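PDB 2QRD: 5'-AMP-activated protein kinase subunit beta from Schizosaccharomyces pombe, which probably serves as the scaffold of the AMP-activated protein kinase heterotrimer, joining the other subunits and directing the kinase's location and substrate choice during glucose limitation. Local coordinates for residues L53-A65 against L76-T88. Residues are numbered along the deposited sequence; the frame is centred on the assembly and turned at random.
Sequences LPNPNHVLLNHLA and LSATTRYHRKYVT
P56 lies over one face of the Y86 ring where the loop running up to strand 65-67 folds across the hairpin of strands 74-82 and 85-93, in the interaction domain of the beta subunit. The hairpin reverses through a type II' turn from Y82 to K85.

The apolar part starts with that proline: its CD sits 3.8 Å from the Y86 ring centroid, 18° off the normal, a CH-pi contact, while CG of P56 also reaches the methyl CG2 of T79. L61 comes to the same methyl with CD1, and its other branch, CD2, touches the R81 guanidinium at NH2. With CG anti to the carbonyl carbon (chi1 -59°), Y86 presents its ring to P56. The H58 ring is nearly parallel to that of Y86 but slid aside, its centroid 5.9 Å away, with little overlap. At the other end, L53 CD1 packs on T88, whose OG1 is very close to T79 OG1.

Backbone bonds carry the polar part. N62 N donates to T79 O at 2.7 Å; further along, A65 and S77 form an antiparallel hydrogen-bonded pair, adding strand 65-67 to the sheet. The kinase subunit continues the sheet beyond A65, and a strand of another protein chain pairs in parallel with Y86-T88, so the hairpin sits in a sheet spanning the subunits. T80 OG1 bonds to K118 O of the kinase chain and lies 2.9 Å from N62 OD1. One water bridges the segments, donating to L60 O and H63 O and accepting from T79 N at 2.9 Å.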
loop_
_atom_site.group_PDB
_atom_site.type_symbol
_atom_site.label_atom_id
_atom_site.label_comp_id
_atom_site.label_asym_id
_atom_site.label_seq_id
_atom_site.Cartn_x
_atom_site.Cartn_y
_atom_site.Cartn_z
ATOM N N LEU B 53 1.171 0.577 13.746
ATOM C CA LEU B 53 -0.045 0.519 14.549
ATOM C C LEU B 53 0.295 -0.076 15.896
ATOM O O LEU B 53 1.375 -0.657 16.051
ATOM C CB LEU B 53 -1.105 -0.332 13.855
ATOM C CG LEU B 53 -1.583 0.132 12.494
ATOM C CD1 LEU B 53 -2.385 -0.989 11.930
ATOM C CD2 LEU B 53 -2.448 1.358 12.677
ATOM N N PRO B 54 -0.609 0.086 16.892
ATOM C CA PRO B 54 -0.423 -0.717 18.102
ATOM C C PRO B 54 -0.743 -2.191 17.810
ATOM O O PRO B 54 -1.373 -2.510 16.785
ATOM C CB PRO B 54 -1.420 -0.116 19.095
ATOM C CG PRO B 54 -2.433 0.595 18.271
ATOM C CD PRO B 54 -1.776 0.994 16.990
ATOM N N ASN B 55 -0.268 -3.074 18.686
ATOM C CA ASN B 55 -0.625 -4.481 18.616
ATOM C C ASN B 55 -2.121 -4.662 18.787
ATOM O O ASN B 55 -2.742 -4.010 19.630
ATOM C CB ASN B 55 0.157 -5.297 19.652
ATOM C CG ASN B 55 1.643 -5.329 19.349
ATOM O OD1 ASN B 55 2.068 -5.051 18.226
ATOM N ND2 ASN B 55 2.439 -5.644 20.345
ATOM N N PRO B 56 -2.717 -5.528 17.968
ATOM C CA PRO B 56 -4.168 -5.624 18.037
ATOM C C PRO B 56 -4.627 -6.566 19.140
ATOM O O PRO B 56 -3.852 -7.373 19.643
ATOM C CB PRO B 56 -4.532 -6.202 16.672
ATOM C CG PRO B 56 -3.369 -7.079 16.332
ATOM C CD PRO B 56 -2.139 -6.451 16.973
ATOM N N ASN B 57 -5.881 -6.431 19.527
ATOM C CA ASN B 57 -6.538 -7.417 20.361
ATOM C C ASN B 57 -6.671 -8.698 19.520
ATOM O O ASN B 57 -7.319 -8.700 18.458
ATOM C CB ASN B 57 -7.906 -6.866 20.779
ATOM C CG ASN B 57 -8.624 -7.730 21.783
ATOM O OD1 ASN B 57 -8.249 -8.873 22.056
ATOM N ND2 ASN B 57 -9.694 -7.182 22.338
ATOM N N HIS B 58 -6.015 -9.759 19.988
ATOM C CA HIS B 58 -6.041 -11.058 19.336
ATOM C C HIS B 58 -7.458 -11.576 19.089
ATOM O O HIS B 58 -7.673 -12.333 18.137
ATOM C CB HIS B 58 -5.222 -12.093 20.117
ATOM C CG HIS B 58 -3.850 -11.614 20.513
ATOM N ND1 HIS B 58 -3.024 -10.900 19.660
ATOM C CD2 HIS B 58 -3.160 -11.753 21.676
ATOM C CE1 HIS B 58 -1.895 -10.612 20.283
ATOM N NE2 HIS B 58 -1.950 -11.118 21.504
ATOM N N VAL B 59 -8.433 -11.162 19.899
ATOM C CA VAL B 59 -9.815 -11.564 19.608
ATOM C C VAL B 59 -10.447 -10.826 18.409
ATOM O O VAL B 59 -11.489 -11.259 17.930
ATOM C CB VAL B 59 -10.781 -11.557 20.856
ATOM C CG1 VAL B 59 -10.276 -12.482 21.979
ATOM C CG2 VAL B 59 -11.040 -10.141 21.352
ATOM N N LEU B 60 -9.834 -9.737 17.932
ATOM C CA LEU B 60 -10.410 -8.945 16.837
ATOM C C LEU B 60 -9.711 -9.165 15.495
ATOM O O LEU B 60 -9.887 -8.391 14.537
ATOM C CB LEU B 60 -10.419 -7.454 17.186
ATOM C CG LEU B 60 -11.111 -7.010 18.485
ATOM C CD1 LEU B 60 -10.818 -5.534 18.791
ATOM C CD2 LEU B 60 -12.609 -7.298 18.428
ATOM N N LEU B 61 -8.911 -10.218 15.438
ATOM C CA LEU B 61 -8.325 -10.709 14.207
ATOM C C LEU B 61 -9.386 -11.162 13.173
ATOM O O LEU B 61 -10.342 -11.875 13.496
ATOM C CB LEU B 61 -7.338 -11.838 14.532
ATOM C CG LEU B 61 -5.843 -11.477 14.636
ATOM C CD1 LEU B 61 -5.581 -10.030 15.023
ATOM C CD2 LEU B 61 -5.132 -12.414 15.585
ATOM N N ASN B 62 -9.198 -10.716 11.935
ATOM C CA ASN B 62 -10.109 -10.976 10.821
ATOM C C ASN B 62 -11.594 -10.717 11.091
ATOM O O ASN B 62 -12.463 -11.430 10.626
ATOM C CB ASN B 62 -9.799 -12.320 10.132
ATOM C CG ASN B 62 -8.421 -12.314 9.391
ATOM O OD1 ASN B 62 -7.604 -13.214 9.588
ATOM N ND2 ASN B 62 -8.165 -11.282 8.578
ATOM N N HIS B 63 -11.851 -9.663 11.860
ATOM C CA HIS B 63 -13.143 -8.995 11.905
ATOM C C HIS B 63 -13.119 -7.848 10.911
ATOM O O HIS B 63 -12.177 -7.060 10.863
ATOM C CB HIS B 63 -13.423 -8.442 13.312
ATOM C CG HIS B 63 -13.795 -9.494 14.309
ATOM N ND1 HIS B 63 -15.097 -9.717 14.702
ATOM C CD2 HIS B 63 -13.045 -10.398 14.973
ATOM C CE1 HIS B 63 -15.135 -10.715 15.566
ATOM N NE2 HIS B 63 -13.902 -11.151 15.742
ATOM N N LEU B 64 -14.169 -7.754 10.107
ATOM C CA LEU B 64 -14.285 -6.680 9.160
ATOM C C LEU B 64 -14.427 -5.304 9.872
ATOM O O LEU B 64 -15.279 -5.147 10.762
ATOM C CB LEU B 64 -15.480 -6.941 8.222
ATOM C CG LEU B 64 -16.006 -5.736 7.417
ATOM C CD1 LEU B 64 -14.994 -5.328 6.343
ATOM C CD2 LEU B 64 -17.358 -6.011 6.804
ATOM N N ALA B 65 -13.610 -4.328 9.473
ATOM C CA ALA B 65 -13.876 -2.926 9.793
ATOM C C ALA B 65 -14.210 -2.105 8.507
ATOM O O ALA B 65 -13.964 -2.556 7.395
ATOM C CB ALA B 65 -12.711 -2.299 10.599
ATOM N N LEU B 76 -12.555 -0.988 3.391
ATOM C CA LEU B 76 -12.727 -2.215 4.162
ATOM C C LEU B 76 -11.371 -2.644 4.705
ATOM O O LEU B 76 -10.357 -2.446 4.035
ATOM C CB LEU B 76 -13.344 -3.336 3.287
ATOM C CG LEU B 76 -14.658 -2.993 2.551
ATOM C CD1 LEU B 76 -15.108 -4.134 1.741
ATOM C CD2 LEU B 76 -15.817 -2.549 3.498
ATOM N N SER B 77 -11.337 -3.184 5.927
ATOM C CA SER B 77 -10.082 -3.663 6.497
ATOM C C SER B 77 -10.249 -4.860 7.391
ATOM O O SER B 77 -11.326 -5.121 7.911
ATOM C CB SER B 77 -9.336 -2.570 7.264
ATOM O OG SER B 77 -10.135 -1.952 8.265
ATOM N N ALA B 78 -9.165 -5.604 7.554
ATOM C CA ALA B 78 -9.127 -6.633 8.571
ATOM C C ALA B 78 -7.676 -6.801 9.019
ATOM O O ALA B 78 -6.770 -6.445 8.287
ATOM C CB ALA B 78 -9.746 -7.941 8.062
ATOM N N THR B 79 -7.481 -7.279 10.245
ATOM C CA THR B 79 -6.149 -7.472 10.816
ATOM C C THR B 79 -5.895 -8.934 10.854
ATOM O O THR B 79 -6.756 -9.704 11.224
ATOM C CB THR B 79 -6.016 -6.869 12.245
ATOM O OG1 THR B 79 -6.139 -5.446 12.162
ATOM C CG2 THR B 79 -4.643 -7.173 12.864
ATOM N N THR B 80 -4.716 -9.338 10.443
ATOM C CA THR B 80 -4.364 -10.748 10.513
ATOM C C THR B 80 -2.909 -10.887 10.961
ATOM O O THR B 80 -2.137 -9.930 10.846
ATOM C CB THR B 80 -4.686 -11.489 9.168
ATOM O OG1 THR B 80 -4.729 -12.882 9.424
ATOM C CG2 THR B 80 -3.648 -11.231 8.050
ATOM N N ARG B 81 -2.566 -12.050 11.494
ATOM C CA ARG B 81 -1.202 -12.392 11.897
ATOM C C ARG B 81 -0.452 -12.959 10.693
ATOM O O ARG B 81 -0.960 -13.843 9.998
ATOM C CB ARG B 81 -1.224 -13.455 13.024
ATOM C CG ARG B 81 0.012 -13.474 13.948
ATOM C CD ARG B 81 -0.051 -14.518 15.094
ATOM N NE ARG B 81 -1.385 -14.701 15.690
ATOM C CZ ARG B 81 -1.782 -14.265 16.899
ATOM N NH1 ARG B 81 -0.961 -13.596 17.692
ATOM N NH2 ARG B 81 -3.013 -14.518 17.336
ATOM N N TYR B 82 0.739 -12.427 10.438
ATOM C CA TYR B 82 1.656 -12.978 9.460
ATOM C C TYR B 82 2.905 -13.401 10.228
ATOM O O TYR B 82 3.730 -12.564 10.571
ATOM C CB TYR B 82 1.961 -11.983 8.301
ATOM C CG TYR B 82 2.863 -12.599 7.253
ATOM C CD1 TYR B 82 2.360 -13.517 6.323
ATOM C CD2 TYR B 82 4.250 -12.348 7.258
ATOM C CE1 TYR B 82 3.198 -14.116 5.385
ATOM C CE2 TYR B 82 5.109 -12.982 6.358
ATOM C CZ TYR B 82 4.583 -13.856 5.423
ATOM O OH TYR B 82 5.423 -14.461 4.521
ATOM N N HIS B 83 3.034 -14.709 10.472
ATOM C CA HIS B 83 4.013 -15.281 11.393
ATOM C C HIS B 83 3.824 -14.519 12.707
ATOM O O HIS B 83 2.719 -14.495 13.227
ATOM C CB HIS B 83 5.431 -15.275 10.800
ATOM C CG HIS B 83 5.521 -15.991 9.483
ATOM N ND1 HIS B 83 6.302 -17.110 9.292
ATOM C CD2 HIS B 83 4.883 -15.775 8.305
ATOM C CE1 HIS B 83 6.164 -17.538 8.048
ATOM N NE2 HIS B 83 5.310 -16.745 7.428
ATOM N N ARG B 84 4.844 -13.846 13.223
ATOM C CA ARG B 84 4.628 -13.113 14.472
ATOM C C ARG B 84 4.353 -11.619 14.388
ATOM O O ARG B 84 4.301 -10.913 15.381
ATOM C CB ARG B 84 5.789 -13.432 15.427
ATOM C CG ARG B 84 5.875 -14.886 15.850
ATOM C CD ARG B 84 7.092 -15.077 16.721
ATOM N NE ARG B 84 7.169 -16.400 17.340
ATOM C CZ ARG B 84 6.411 -16.781 18.372
ATOM N NH1 ARG B 84 5.491 -15.938 18.882
ATOM N NH2 ARG B 84 6.559 -18.005 18.890
ATOM N N LYS B 85 4.112 -11.142 13.194
ATOM C CA LYS B 85 3.741 -9.739 13.012
ATOM C C LYS B 85 2.290 -9.620 12.555
ATOM O O LYS B 85 1.686 -10.607 12.198
ATOM C CB LYS B 85 4.745 -9.058 12.072
ATOM C CG LYS B 85 6.189 -9.171 12.643
ATOM C CD LYS B 85 7.180 -8.333 11.857
ATOM C CE LYS B 85 8.590 -8.524 12.459
ATOM N NZ LYS B 85 9.522 -7.751 11.609
ATOM N N TYR B 86 1.723 -8.427 12.605
ATOM C CA TYR B 86 0.330 -8.224 12.244
ATOM C C TYR B 86 0.195 -7.266 11.079
ATOM O O TYR B 86 0.841 -6.245 11.074
ATOM C CB TYR B 86 -0.399 -7.684 13.473
ATOM C CG TYR B 86 -0.314 -8.633 14.643
ATOM C CD1 TYR B 86 0.676 -8.485 15.609
ATOM C CD2 TYR B 86 -1.207 -9.701 14.764
ATOM C CE1 TYR B 86 0.769 -9.355 16.670
ATOM C CE2 TYR B 86 -1.139 -10.570 15.815
ATOM C CZ TYR B 86 -0.145 -10.409 16.769
ATOM O OH TYR B 86 -0.050 -11.290 17.837
ATOM N N VAL B 87 -0.621 -7.597 10.083
ATOM C CA VAL B 87 -0.896 -6.708 8.948
ATOM C C VAL B 87 -2.385 -6.263 8.972
ATOM O O VAL B 87 -3.314 -7.094 8.880
ATOM C CB VAL B 87 -0.703 -7.416 7.580
ATOM C CG1 VAL B 87 -0.523 -6.395 6.423
ATOM C CG2 VAL B 87 0.372 -8.457 7.623
ATOM N N THR B 88 -2.618 -4.961 9.077
ATOM C CA THR B 88 -3.980 -4.461 8.876
ATOM C C THR B 88 -4.073 -3.942 7.481
ATOM O O THR B 88 -3.496 -2.918 7.168
ATOM C CB THR B 88 -4.369 -3.463 9.916
ATOM O OG1 THR B 88 -4.274 -4.119 11.170
ATOM C CG2 THR B 88 -5.796 -2.981 9.706
HETATM O O HOH W 1 -9.806 -7.446 12.021
#